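PDB 6BXS: mitochondrial association factor 1 from Toxoplasma gondii, which has a macro-domain fold and belongs to a parasite protein family linked to manipulation of host mitochondria, though its own molecular activity is uncertain. Local coordinates for residues A[11-14]-A[15-18]; A[27-30]-A[31-35]; A[138-141]-A[142-146]; A[159-162]-A[163-166]; A[223-227]-A[228-232]. One frame throughout, in Å; residues are numbered along the deposited sequence.

Interaction 1 (A[11-14]-A[15-18]); sequences LRFT and CLGD
C15 brings its sulfur beside F13, the last residue of strand 8-13: SG stands 5.5 Å from the centroid of the F13 ring, an oblique cysteine sulfur-aromatic contact. The thiol arrives there because SG sits between its own backbone N and carbonyl carbon (chi1 70°). C15 N and T14 N are both taken by the carboxylate of E272, from helix 263-276. L16 follows and lies side by side with F13, the two side chains pointing the same way. L16 CG comes within 3.8 Å of F13 CB, while L16 CD1 brushes the root of the ring, 4.1 Å from F13 CG. L16 N turns back to F13 O, 3.1 Å away, in a hydrogen bond. This is the connection of a beta hairpin, joining edge strand 8-13 of the macro-domain sheet to its antiparallel neighbour 19-24. V21 of the second strand touches both F13 and L16, and V241 and E242 of helix 230-248 also meet L16. G17 takes a positive phi and gives a weak hydrogen bond from its N to T14 O (3.4 Å). D18 returns to the start of the turn, and F13 O thus faces two amides: L16 N in a proper bond and D18 N, 2.8 Å away, in a weak one bent to 119°. The carboxylate of D18 runs alongside T14, where T14 OG1 gives a weak hydrogen bond to D18 OD1 (3.2 Å). The R12 chain passes D18 at its backbone carbonyl, with R12 NE 3.6 Å from D18 O but not bonded to it; NE makes a weak hydrogen bond to N20.

Interaction 2 (A[27-30]-A[31-35]); sequences SGRQ and DGFTP. With SO4 (sulfate ion), chain E.
R29 and P35 meet at a bound sulfate ion. The guanidinium approaches it edge-on, with R29 NH2 donating to sulfate O3 at 2.9 Å and R29 NH1 to sulfate O2 at 3.3 Å, both bonds close to straight. P35 lies over one guanidinium face, displaced toward its rim; P35 CB is 3.5 Å from R29 NH2. F33 adds a ring whose edge looks at the same group, with R29 NH1 in the ring plane 3.9 Å from F33 CD2. The arginine reaches this far because its chain is extended from CG to NE (chi2 177°), passing over F33 O, which lies 3.6 Å from R29 CD. The whole forms a tight loop between strands 19-24 and 45-50 of the macro domain. L36 N, Y37 N, T69 OG1 and H159 NE2 also bond to the sulfate, an anion site that the crystallisation liquor probably filled. Behind the arginine, consecutive backbone bonds fold the loop: G32 N reaches R29 O at 3.0 Å and F33 N reaches Q30 O at 3.3 Å. G32 and D31 both take positive phi. S27 OG also faces F33 O, at a separation too short to be trusted, and T34 OG1 is hydrogen-bonded to Y258 N.

Interaction 3 (A[138-141]-A[142-146]); sequences SETG and KNVGA
The meeting of T140 and V144 is a small, partly buried contact round the C-terminal end of short helix 137-140, where the chain turns toward strand 147-152. V144 does the touching with one methyl. Its CG2 is pressed against three oxygens, tightly against G141 O at 3.1 Å, with T140 O at 3.5 Å and T140 OG1 at 3.6 Å. With CG1 anti to the backbone N (chi1 173°), CG2 falls beside that N, anti to the carbonyl carbon, and faces G141 O. A185 and T189 of helix 179-202 also touch V144, so the valine is packed between helix 179-202 and the end of helix 137-140. T140 turns its hydroxyl to the next carbonyl: T140 OG1 donates to G141 O at 2.8 Å, in the carbonyl plane and on a lone pair. A water molecule gives the same oxygen a second bond, 3.0 Å from G141 O. It also accepts from V144 N at 3.3 Å, bridging the mouth of the loop where no direct hydrogen bond spans the two segments. K142 NZ and N143 ND2 both bond to Y53 O. Next comes a type II beta turn from N143 to A146, closed by A146 N to N143 O at 3.2 Å, with G145 at its third position. A glycine of positive phi directly after the last helical residue, here G141, is a familiar way to end a helix.

Interaction 4 (A[159-162]-A[163-166]); sequences HGNE and MNDV. With SO4 (sulfate ion), chain E.
The H159 ring makes its named contacts at its edge: N164 ND2 and the bound sulfate both lie near the ring plane. N164 ND2 stands 3.8 Å from H159 CD2, with the amide turned 77° from the ring, so the two flat groups are nearly perpendicular. The N-H of H159 NE2 is shared between Y37 O, its stronger partner, and sulfate O4 at 3.2 Å, where the bond is bent to 140°. The amide of N164 is held by D38 O and P158 O, which fixes the group beside the histidine. N161 turns its own amide to the following backbone. With CG anti to the backbone N (chi1 -163°), N161 OD1 accepts from M163 N at 3.0 Å, in the amide plane on a lone pair, and also lies 3.3 Å from M163 CB. N161 O receives N164 N at 2.9 Å. Farther on, E162 O and D165 OD1 are two acceptors 2.9 Å apart, a closeness that R44 probably eases, its NH2 bonding to E162 O and its NH1 to D165 OD1; K209 pairs with D165 OD2. The two bonds of N161 make an Asx turn combined with a beta turn, in the loop that leads into strand 166-170, next to the middle strand 45-50.

Interaction 5 (A[223-227]-A[228-232]); sequences HFRGR and RGLHS
R225 and R228 grip each other's backbone across a tight turn. R228 N donates to R225 O at 3.2 Å, closing a type II' beta turn from R225 to R228 with G226 at its second position. In return the R225 side chain folds back, bent at chi3 (65°), and its NE donates to R228 O, also at 3.2 Å. That oxygen lies in the guanidinium plane and is met almost head-on, at a C=O...N angle of 173°. L230 crosses the arginine at about a right angle: its CG stands 3.8 Å above one guanidinium face, offset toward the rim, and its CD2 is 3.7 Å from R225 CD. R228 sends its own guanidinium away from the turn. R228 NH1 donates to S232 OG at 3.1 Å, and S232 OG passes its bond on to G229 O at 2.7 Å. NE and NH2 of R228 bind G175 O and A177 O, D179 adds a salt bridge and Y182 a cation-pi contact. The turn links strand 213-216 to helix 230-248, R228 tying it to the start of helix 179-202 and L230 touching T263 of helix 263-276.

Overall arrangement
All five contacts are local, and none touches another. Interactions 2 and 4 come closest, about 6 Å between nearest atoms, and share a sulfate ion: an extended arginine faces it edge-on from one loop, a histidine from the other. Interactions 3 and 5, about 7 Å apart at nearest atoms, lie at a helix end and a helix start and both lean on helix 179-202, by a valine methyl and an arginine network respectively. Interaction 1, a hairpin turn at the sheet edge with apolar and sulfur-aromatic packing, shares helices 230-248 and 263-276 with interaction 5. Interaction 5 is a surface contact, the others partly buried; interaction 4 lies across the chain's centre from interactions 3 and 5.

Interaction 1 (A[11-14]-A[15-18])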
loop_
_atom_site.group_PDB
_atom_site.type_symbol
_atom_site.label_atom_id
_atom_site.label_comp_id
_atom_site.label_asym_id
_atom_site.label_seq_id
_atom_site.Cartn_x
_atom_site.Cartn_y
_atom_site.Cartn_z
ATOM N N LEU A 11 -14.708 12.366 -5.390
ATOM C CA LEU A 11 -14.402 13.665 -5.981
ATOM C C LEU A 11 -13.547 13.502 -7.232
ATOM O O LEU A 11 -12.626 12.687 -7.262
ATOM C CB LEU A 11 -13.682 14.557 -4.967
ATOM C CG LEU A 11 -14.473 14.901 -3.701
ATOM C CD1 LEU A 11 -13.589 15.629 -2.702
ATOM C CD2 LEU A 11 -15.698 15.736 -4.034
ATOM N N ARG A 12 -13.857 14.287 -8.262
ATOM C CA ARG A 12 -13.135 14.221 -9.526
ATOM C C ARG A 12 -11.969 15.199 -9.534
ATOM O O ARG A 12 -12.093 16.327 -9.060
ATOM C CB ARG A 12 -14.072 14.516 -10.695
ATOM C CG ARG A 12 -13.401 14.447 -12.056
ATOM C CD ARG A 12 -14.419 14.164 -13.147
ATOM N NE ARG A 12 -14.967 12.816 -13.023
ATOM C CZ ARG A 12 -16.138 12.427 -13.516
ATOM N NH1 ARG A 12 -16.913 13.282 -14.171
ATOM N NH2 ARG A 12 -16.542 11.176 -13.347
ATOM N N PHE A 13 -10.841 14.757 -10.082
ATOM C CA PHE A 13 -9.616 15.547 -10.080
ATOM C C PHE A 13 -9.069 15.719 -11.487
ATOM O O PHE A 13 -8.635 14.756 -12.117
ATOM C CB PHE A 13 -8.567 14.888 -9.185
ATOM C CG PHE A 13 -8.903 14.945 -7.727
ATOM C CD1 PHE A 13 -9.719 13.985 -7.153
ATOM C CD2 PHE A 13 -8.412 15.964 -6.930
ATOM C CE1 PHE A 13 -10.034 14.039 -5.810
ATOM C CE2 PHE A 13 -8.722 16.021 -5.589
ATOM C CZ PHE A 13 -9.535 15.059 -5.028
ATOM N N THR A 14 -9.093 16.953 -11.976
ATOM C CA THR A 14 -8.580 17.249 -13.304
ATOM C C THR A 14 -7.055 17.198 -13.304
ATOM O O THR A 14 -6.434 17.016 -14.351
ATOM C CB THR A 14 -9.053 18.630 -13.803
ATOM O OG1 THR A 14 -8.677 18.801 -15.174
ATOM C CG2 THR A 14 -8.448 19.745 -12.972
ATOM N N CYS A 15 -6.452 17.360 -12.129
ATOM C CA CYS A 15 -5.003 17.244 -11.999
ATOM C C CYS A 15 -4.564 15.783 -12.086
ATOM O O CYS A 15 -3.373 15.493 -12.196
ATOM C CB CYS A 15 -4.523 17.861 -10.681
ATOM S SG CYS A 15 -4.981 16.937 -9.193
ATOM N N LEU A 16 -5.535 14.872 -12.034
ATOM C CA LEU A 16 -5.274 13.439 -12.161
ATOM C C LEU A 16 -5.948 12.867 -13.406
ATOM O O LEU A 16 -6.388 11.716 -13.412
ATOM C CB LEU A 16 -5.762 12.689 -10.920
ATOM C CG LEU A 16 -5.210 13.153 -9.568
ATOM C CD1 LEU A 16 -5.807 12.322 -8.443
ATOM C CD2 LEU A 16 -3.692 13.079 -9.539
ATOM N N GLY A 17 -6.032 13.674 -14.457
ATOM C CA GLY A 17 -6.638 13.238 -15.702
ATOM C C GLY A 17 -8.127 12.985 -15.564
ATOM O O GLY A 17 -8.668 12.067 -16.183
ATOM N N ASP A 18 -8.785 13.797 -14.742
ATOM C CA ASP A 18 -10.232 13.724 -14.546
ATOM C C ASP A 18 -10.672 12.388 -13.950
ATOM O O ASP A 18 -11.725 11.862 -14.304
ATOM C CB ASP A 18 -10.970 13.963 -15.868
ATOM C CG ASP A 18 -10.616 15.292 -16.503
ATOM O OD1 ASP A 18 -10.567 16.304 -15.774
ATOM O OD2 ASP A 18 -10.389 15.326 -17.730
#

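Interaction 2 (A[27-30]-A[31-35])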
loop_
_atom_site.group_PDB
_atom_site.type_symbol
_atom_site.label_atom_id
_atom_site.label_comp_id
_atom_site.label_asym_id
_atom_site.label_seq_id
_atom_site.Cartn_x
_atom_site.Cartn_y
_atom_site.Cartn_z
ATOM N N SER A 27 -15.600 5.852 10.003
ATOM C CA SER A 27 -16.409 4.676 10.296
ATOM C C SER A 27 -16.761 4.647 11.779
ATOM O O SER A 27 -16.439 5.577 12.516
ATOM C CB SER A 27 -15.667 3.401 9.901
ATOM O OG SER A 27 -14.479 3.256 10.660
ATOM N N GLY A 28 -17.417 3.575 12.214
ATOM C CA GLY A 28 -17.809 3.434 13.604
ATOM C C GLY A 28 -16.643 3.133 14.529
ATOM O O GLY A 28 -16.744 3.313 15.743
ATOM N N ARG A 29 -15.529 2.683 13.959
ATOM C CA ARG A 29 -14.383 2.245 14.753
ATOM C C ARG A 29 -13.589 3.429 15.302
ATOM O O ARG A 29 -13.854 4.580 14.953
ATOM C CB ARG A 29 -13.463 1.353 13.917
ATOM C CG ARG A 29 -14.183 0.264 13.143
ATOM C CD ARG A 29 -13.214 -0.523 12.286
ATOM N NE ARG A 29 -13.896 -1.514 11.461
ATOM C CZ ARG A 29 -13.275 -2.423 10.716
ATOM N NH1 ARG A 29 -11.951 -2.474 10.694
ATOM N NH2 ARG A 29 -13.978 -3.284 9.995
ATOM N N GLN A 30 -12.612 3.133 16.157
ATOM C CA GLN A 30 -11.777 4.164 16.772
ATOM C C GLN A 30 -11.030 4.964 15.709
ATOM O O GLN A 30 -10.457 4.391 14.785
ATOM C CB GLN A 30 -10.775 3.541 17.748
ATOM C CG GLN A 30 -10.698 4.248 19.097
ATOM C CD GLN A 30 -11.939 4.028 19.945
ATOM O OE1 GLN A 30 -12.726 3.116 19.691
ATOM N NE2 GLN A 30 -12.119 4.867 20.960
ATOM N N ASP A 31 -11.041 6.287 15.856
ATOM C CA ASP A 31 -10.413 7.194 14.896
ATOM C C ASP A 31 -10.980 7.017 13.487
ATOM O O ASP A 31 -10.345 7.398 12.504
ATOM C CB ASP A 31 -8.894 6.992 14.882
ATOM C CG ASP A 31 -8.255 7.308 16.219
ATOM O OD1 ASP A 31 -8.914 7.093 17.259
ATOM O OD2 ASP A 31 -7.098 7.779 16.230
ATOM N N GLY A 32 -12.181 6.450 13.400
ATOM C CA GLY A 32 -12.876 6.301 12.133
ATOM C C GLY A 32 -12.138 5.427 11.137
ATOM O O GLY A 32 -12.254 5.626 9.926
ATOM N N PHE A 33 -11.386 4.457 11.650
ATOM C CA PHE A 33 -10.557 3.584 10.819
ATOM C C PHE A 33 -11.374 2.848 9.755
ATOM O O PHE A 33 -12.369 2.192 10.059
ATOM C CB PHE A 33 -9.815 2.571 11.699
ATOM C CG PHE A 33 -8.876 1.674 10.939
ATOM C CD1 PHE A 33 -7.587 2.090 10.643
ATOM C CD2 PHE A 33 -9.279 0.415 10.528
ATOM C CE1 PHE A 33 -6.722 1.267 9.946
ATOM C CE2 PHE A 33 -8.416 -0.412 9.832
ATOM C CZ PHE A 33 -7.137 0.015 9.539
ATOM N N THR A 34 -10.939 2.964 8.505
ATOM C CA THR A 34 -11.607 2.305 7.386
ATOM C C THR A 34 -11.316 0.805 7.378
ATOM O O THR A 34 -10.177 0.399 7.608
ATOM C CB THR A 34 -11.159 2.919 6.046
ATOM O OG1 THR A 34 -11.312 4.342 6.104
ATOM C CG2 THR A 34 -11.974 2.357 4.882
ATOM N N PRO A 35 -12.341 -0.029 7.115
ATOM C CA PRO A 35 -12.064 -1.467 7.028
ATOM C C PRO A 35 -11.093 -1.789 5.897
ATOM O O PRO A 35 -11.146 -1.157 4.841
ATOM C CB PRO A 35 -13.445 -2.082 6.761
ATOM C CG PRO A 35 -14.424 -1.057 7.223
ATOM C CD PRO A 35 -13.775 0.263 6.952
HETATM S S SO4 E . -11.401 -5.729 8.169
HETATM O O1 SO4 E . -10.712 -6.919 8.661
HETATM O O2 SO4 E . -10.625 -4.542 8.518
HETATM O O3 SO4 E . -12.726 -5.637 8.777
HETATM O O4 SO4 E . -11.542 -5.815 6.718
#

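Interaction 3 (A[138-141]-A[142-146])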
loop_
_atom_site.group_PDB
_atom_site.type_symbol
_atom_site.label_atom_id
_atom_site.label_comp_id
_atom_site.label_asym_id
_atom_site.label_seq_id
_atom_site.Cartn_x
_atom_site.Cartn_y
_atom_site.Cartn_z
ATOM N N SER A 138 19.636 6.431 6.436
ATOM C CA SER A 138 19.881 6.861 7.807
ATOM C C SER A 138 18.859 7.896 8.279
ATOM O O SER A 138 18.631 8.035 9.481
ATOM C CB SER A 138 21.295 7.434 7.939
ATOM O OG SER A 138 21.424 8.644 7.214
ATOM N N GLU A 139 18.247 8.616 7.340
ATOM C CA GLU A 139 17.256 9.638 7.686
ATOM C C GLU A 139 15.831 9.236 7.302
ATOM O O GLU A 139 14.870 9.699 7.917
ATOM C CB GLU A 139 17.607 10.973 7.023
ATOM C CG GLU A 139 17.906 10.889 5.533
ATOM C CD GLU A 139 17.924 12.251 4.858
ATOM O OE1 GLU A 139 17.283 13.188 5.381
ATOM O OE2 GLU A 139 18.581 12.388 3.807
ATOM N N THR A 140 15.693 8.379 6.295
ATOM C CA THR A 140 14.374 7.960 5.822
ATOM C C THR A 140 13.920 6.640 6.442
ATOM O O THR A 140 12.723 6.360 6.512
ATOM C CB THR A 140 14.345 7.787 4.291
ATOM O OG1 THR A 140 15.139 6.652 3.924
ATOM C CG2 THR A 140 14.866 9.034 3.589
ATOM N N GLY A 141 14.882 5.838 6.888
ATOM C CA GLY A 141 14.629 4.456 7.257
ATOM C C GLY A 141 15.039 3.574 6.094
ATOM O O GLY A 141 15.176 4.064 4.971
ATOM N N LYS A 142 15.244 2.284 6.349
ATOM C CA LYS A 142 15.739 1.383 5.312
ATOM C C LYS A 142 14.584 0.684 4.595
ATOM O O LYS A 142 13.495 0.534 5.149
ATOM C CB LYS A 142 16.709 0.356 5.912
ATOM C CG LYS A 142 16.081 -0.951 6.370
ATOM C CD LYS A 142 17.128 -1.874 6.983
ATOM C CE LYS A 142 16.504 -3.155 7.520
ATOM N NZ LYS A 142 15.574 -2.894 8.657
ATOM N N ASN A 143 14.843 0.273 3.356
ATOM C CA ASN A 143 13.864 -0.406 2.504
ATOM C C ASN A 143 12.697 0.494 2.107
ATOM O O ASN A 143 11.622 0.008 1.758
ATOM C CB ASN A 143 13.325 -1.665 3.187
ATOM C CG ASN A 143 14.425 -2.617 3.604
ATOM O OD1 ASN A 143 15.439 -2.748 2.920
ATOM N ND2 ASN A 143 14.229 -3.289 4.732
ATOM N N VAL A 144 12.914 1.803 2.151
ATOM C CA VAL A 144 11.894 2.758 1.733
ATOM C C VAL A 144 11.658 2.648 0.232
ATOM O O VAL A 144 12.604 2.504 -0.541
ATOM C CB VAL A 144 12.298 4.202 2.085
ATOM C CG1 VAL A 144 11.318 5.206 1.485
ATOM C CG2 VAL A 144 12.376 4.373 3.595
ATOM N N GLY A 145 10.392 2.721 -0.170
ATOM C CA GLY A 145 10.021 2.599 -1.567
ATOM C C GLY A 145 9.804 1.156 -1.986
ATOM O O GLY A 145 9.303 0.889 -3.078
ATOM N N ALA A 146 10.190 0.223 -1.121
ATOM C CA ALA A 146 9.975 -1.193 -1.385
ATOM C C ALA A 146 8.483 -1.488 -1.400
ATOM O O ALA A 146 7.777 -1.180 -0.441
ATOM C CB ALA A 146 10.677 -2.047 -0.343
HETATM O O HOH W 1 15.768 3.359 2.137
#

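Interaction 4 (A[159-162]-A[163-166])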
loop_
_atom_site.group_PDB
_atom_site.type_symbol
_atom_site.label_atom_id
_atom_site.label_comp_id
_atom_site.label_asym_id
_atom_site.label_seq_id
_atom_site.Cartn_x
_atom_site.Cartn_y
_atom_site.Cartn_z
ATOM N N HIS A 159 -12.932 -12.082 4.799
ATOM C CA HIS A 159 -14.368 -12.274 4.603
ATOM C C HIS A 159 -14.673 -13.419 3.640
ATOM O O HIS A 159 -15.794 -13.537 3.149
ATOM C CB HIS A 159 -15.012 -10.979 4.100
ATOM C CG HIS A 159 -14.595 -9.765 4.871
ATOM N ND1 HIS A 159 -14.837 -9.624 6.218
ATOM C CD2 HIS A 159 -13.947 -8.640 4.483
ATOM C CE1 HIS A 159 -14.357 -8.463 6.631
ATOM N NE2 HIS A 159 -13.813 -7.847 5.598
ATOM N N GLY A 160 -13.676 -14.261 3.378
ATOM C CA GLY A 160 -13.851 -15.416 2.514
ATOM C C GLY A 160 -14.347 -15.075 1.120
ATOM O O GLY A 160 -14.935 -15.920 0.444
ATOM N N ASN A 161 -14.115 -13.837 0.692
ATOM C CA ASN A 161 -14.535 -13.387 -0.631
ATOM C C ASN A 161 -13.371 -13.394 -1.615
ATOM O O ASN A 161 -12.350 -12.748 -1.382
ATOM C CB ASN A 161 -15.139 -11.985 -0.555
ATOM C CG ASN A 161 -15.944 -11.631 -1.792
ATOM O OD1 ASN A 161 -15.390 -11.456 -2.877
ATOM N ND2 ASN A 161 -17.257 -11.523 -1.633
ATOM N N GLU A 162 -13.546 -14.120 -2.717
ATOM C CA GLU A 162 -12.527 -14.258 -3.758
ATOM C C GLU A 162 -11.930 -12.920 -4.197
ATOM O O GLU A 162 -10.767 -12.853 -4.596
ATOM C CB GLU A 162 -13.128 -14.969 -4.977
ATOM C CG GLU A 162 -12.120 -15.388 -6.039
ATOM C CD GLU A 162 -12.688 -15.308 -7.445
ATOM O OE1 GLU A 162 -12.886 -14.179 -7.948
ATOM O OE2 GLU A 162 -12.942 -16.374 -8.047
ATOM N N MET A 163 -12.726 -11.857 -4.124
ATOM C CA MET A 163 -12.301 -10.550 -4.619
ATOM C C MET A 163 -11.362 -9.810 -3.664
ATOM O O MET A 163 -10.818 -8.765 -4.021
ATOM C CB MET A 163 -13.522 -9.670 -4.895
ATOM C CG MET A 163 -14.392 -10.148 -6.044
ATOM S SD MET A 163 -15.722 -8.986 -6.402
ATOM C CE MET A 163 -16.441 -9.736 -7.862
ATOM N N ASN A 164 -11.173 -10.351 -2.463
ATOM C CA ASN A 164 -10.355 -9.696 -1.441
ATOM C C ASN A 164 -8.984 -10.347 -1.249
ATOM O O ASN A 164 -8.331 -10.130 -0.230
ATOM C CB ASN A 164 -11.101 -9.689 -0.100
ATOM C CG ASN A 164 -12.348 -8.826 -0.130
ATOM O OD1 ASN A 164 -12.456 -7.898 -0.928
ATOM N ND2 ASN A 164 -13.295 -9.127 0.753
ATOM N N ASP A 165 -8.539 -11.123 -2.233
ATOM C CA ASP A 165 -7.354 -11.962 -2.061
ATOM C C ASP A 165 -6.073 -11.351 -2.633
ATOM O O ASP A 165 -5.118 -12.071 -2.928
ATOM C CB ASP A 165 -7.594 -13.330 -2.699
ATOM C CG ASP A 165 -7.778 -13.251 -4.198
ATOM O OD1 ASP A 165 -7.956 -12.133 -4.726
ATOM O OD2 ASP A 165 -7.755 -14.314 -4.849
ATOM N N VAL A 166 -6.059 -10.032 -2.800
ATOM C CA VAL A 166 -4.836 -9.316 -3.152
ATOM C C VAL A 166 -4.563 -8.214 -2.139
ATOM O O VAL A 166 -5.452 -7.430 -1.806
ATOM C CB VAL A 166 -4.908 -8.694 -4.559
ATOM C CG1 VAL A 166 -3.628 -7.921 -4.869
ATOM C CG2 VAL A 166 -5.141 -9.768 -5.606
HETATM S S SO4 E . -11.401 -5.729 8.169
HETATM O O1 SO4 E . -10.712 -6.919 8.661
HETATM O O2 SO4 E . -10.625 -4.542 8.518
HETATM O O3 SO4 E . -12.726 -5.637 8.777
HETATM O O4 SO4 E . -11.542 -5.815 6.718
#

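Interaction 5 (A[223-227]-A[228-232])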
loop_
_atom_site.group_PDB
_atom_site.type_symbol
_atom_site.label_atom_id
_atom_site.label_comp_id
_atom_site.label_asym_id
_atom_site.label_seq_id
_atom_site.Cartn_x
_atom_site.Cartn_y
_atom_site.Cartn_z
ATOM N N HIS A 223 2.991 6.284 13.404
ATOM C CA HIS A 223 4.283 6.086 14.055
ATOM C C HIS A 223 5.449 6.563 13.187
ATOM O O HIS A 223 6.528 6.866 13.697
ATOM C CB HIS A 223 4.475 4.608 14.406
ATOM C CG HIS A 223 3.313 4.004 15.134
ATOM N ND1 HIS A 223 2.167 3.589 14.492
ATOM C CD2 HIS A 223 3.120 3.747 16.451
ATOM C CE1 HIS A 223 1.318 3.101 15.379
ATOM N NE2 HIS A 223 1.872 3.185 16.575
ATOM N N PHE A 224 5.225 6.635 11.878
ATOM C CA PHE A 224 6.284 6.982 10.935
ATOM C C PHE A 224 6.439 8.493 10.781
ATOM O O PHE A 224 7.276 8.960 10.008
ATOM C CB PHE A 224 5.999 6.343 9.573
ATOM C CG PHE A 224 5.834 4.848 9.629
ATOM C CD1 PHE A 224 6.928 4.010 9.493
ATOM C CD2 PHE A 224 4.586 4.280 9.825
ATOM C CE1 PHE A 224 6.781 2.636 9.549
ATOM C CE2 PHE A 224 4.433 2.906 9.880
ATOM C CZ PHE A 224 5.532 2.084 9.741
ATOM N N ARG A 225 5.644 9.251 11.534
ATOM C CA ARG A 225 5.607 10.706 11.403
ATOM C C ARG A 225 6.815 11.407 12.005
ATOM O O ARG A 225 7.349 12.346 11.420
ATOM C CB ARG A 225 4.349 11.266 12.066
ATOM C CG ARG A 225 3.284 11.708 11.098
ATOM C CD ARG A 225 2.106 12.307 11.837
ATOM N NE ARG A 225 2.480 13.539 12.525
ATOM C CZ ARG A 225 1.782 14.090 13.514
ATOM N NH1 ARG A 225 0.665 13.519 13.947
ATOM N NH2 ARG A 225 2.206 15.213 14.075
ATOM N N GLY A 226 7.234 10.968 13.186
ATOM C CA GLY A 226 8.260 11.682 13.922
ATOM C C GLY A 226 7.788 13.082 14.276
ATOM O O GLY A 226 6.723 13.252 14.871
ATOM N N ARG A 227 8.576 14.086 13.900
ATOM C CA ARG A 227 8.250 15.482 14.187
ATOM C C ARG A 227 7.509 16.170 13.041
ATOM O O ARG A 227 7.079 17.317 13.175
ATOM C CB ARG A 227 9.528 16.267 14.500
ATOM C CG ARG A 227 10.000 16.149 15.940
ATOM C CD ARG A 227 11.128 17.129 16.245
ATOM N NE ARG A 227 12.421 16.675 15.736
ATOM C CZ ARG A 227 12.888 16.922 14.513
ATOM N NH1 ARG A 227 14.079 16.460 14.158
ATOM N NH2 ARG A 227 12.175 17.626 13.643
ATOM N N ARG A 228 7.356 15.472 11.919
ATOM C CA ARG A 228 6.812 16.084 10.708
ATOM C C ARG A 228 5.332 16.439 10.836
ATOM O O ARG A 228 4.543 15.680 11.399
ATOM C CB ARG A 228 7.016 15.152 9.510
ATOM C CG ARG A 228 6.515 15.723 8.197
ATOM C CD ARG A 228 6.972 14.894 7.005
ATOM N NE ARG A 228 8.382 15.111 6.693
ATOM C CZ ARG A 228 8.852 16.172 6.042
ATOM N NH1 ARG A 228 8.028 17.128 5.630
ATOM N NH2 ARG A 228 10.151 16.282 5.804
ATOM N N GLY A 229 4.968 17.602 10.302
ATOM C CA GLY A 229 3.589 18.055 10.307
ATOM C C GLY A 229 2.761 17.315 9.275
ATOM O O GLY A 229 3.260 16.956 8.208
ATOM N N LEU A 230 1.490 17.086 9.590
ATOM C CA LEU A 230 0.620 16.306 8.718
ATOM C C LEU A 230 0.364 17.012 7.392
ATOM O O LEU A 230 0.174 16.360 6.368
ATOM C CB LEU A 230 -0.706 16.006 9.419
ATOM C CG LEU A 230 -0.701 14.791 10.349
ATOM C CD1 LEU A 230 -1.976 14.742 11.178
ATOM C CD2 LEU A 230 -0.537 13.502 9.553
ATOM N N HIS A 231 0.366 18.341 7.405
ATOM C CA HIS A 231 0.135 19.103 6.182
ATOM C C HIS A 231 1.190 18.779 5.130
ATOM O O HIS A 231 0.867 18.557 3.962
ATOM C CB HIS A 231 0.129 20.605 6.463
ATOM C CG HIS A 231 0.103 21.444 5.224
ATOM N ND1 HIS A 231 1.250 21.892 4.604
ATOM C CD2 HIS A 231 -0.931 21.903 4.480
ATOM C CE1 HIS A 231 0.923 22.597 3.535
ATOM N NE2 HIS A 231 -0.394 22.619 3.438
ATOM N N SER A 232 2.451 18.749 5.548
ATOM C CA SER A 232 3.552 18.461 4.634
ATOM C C SER A 232 3.439 17.052 4.059
ATOM O O SER A 232 3.956 16.774 2.978
ATOM C CB SER A 232 4.895 18.624 5.344
ATOM O OG SER A 232 5.043 17.658 6.369
#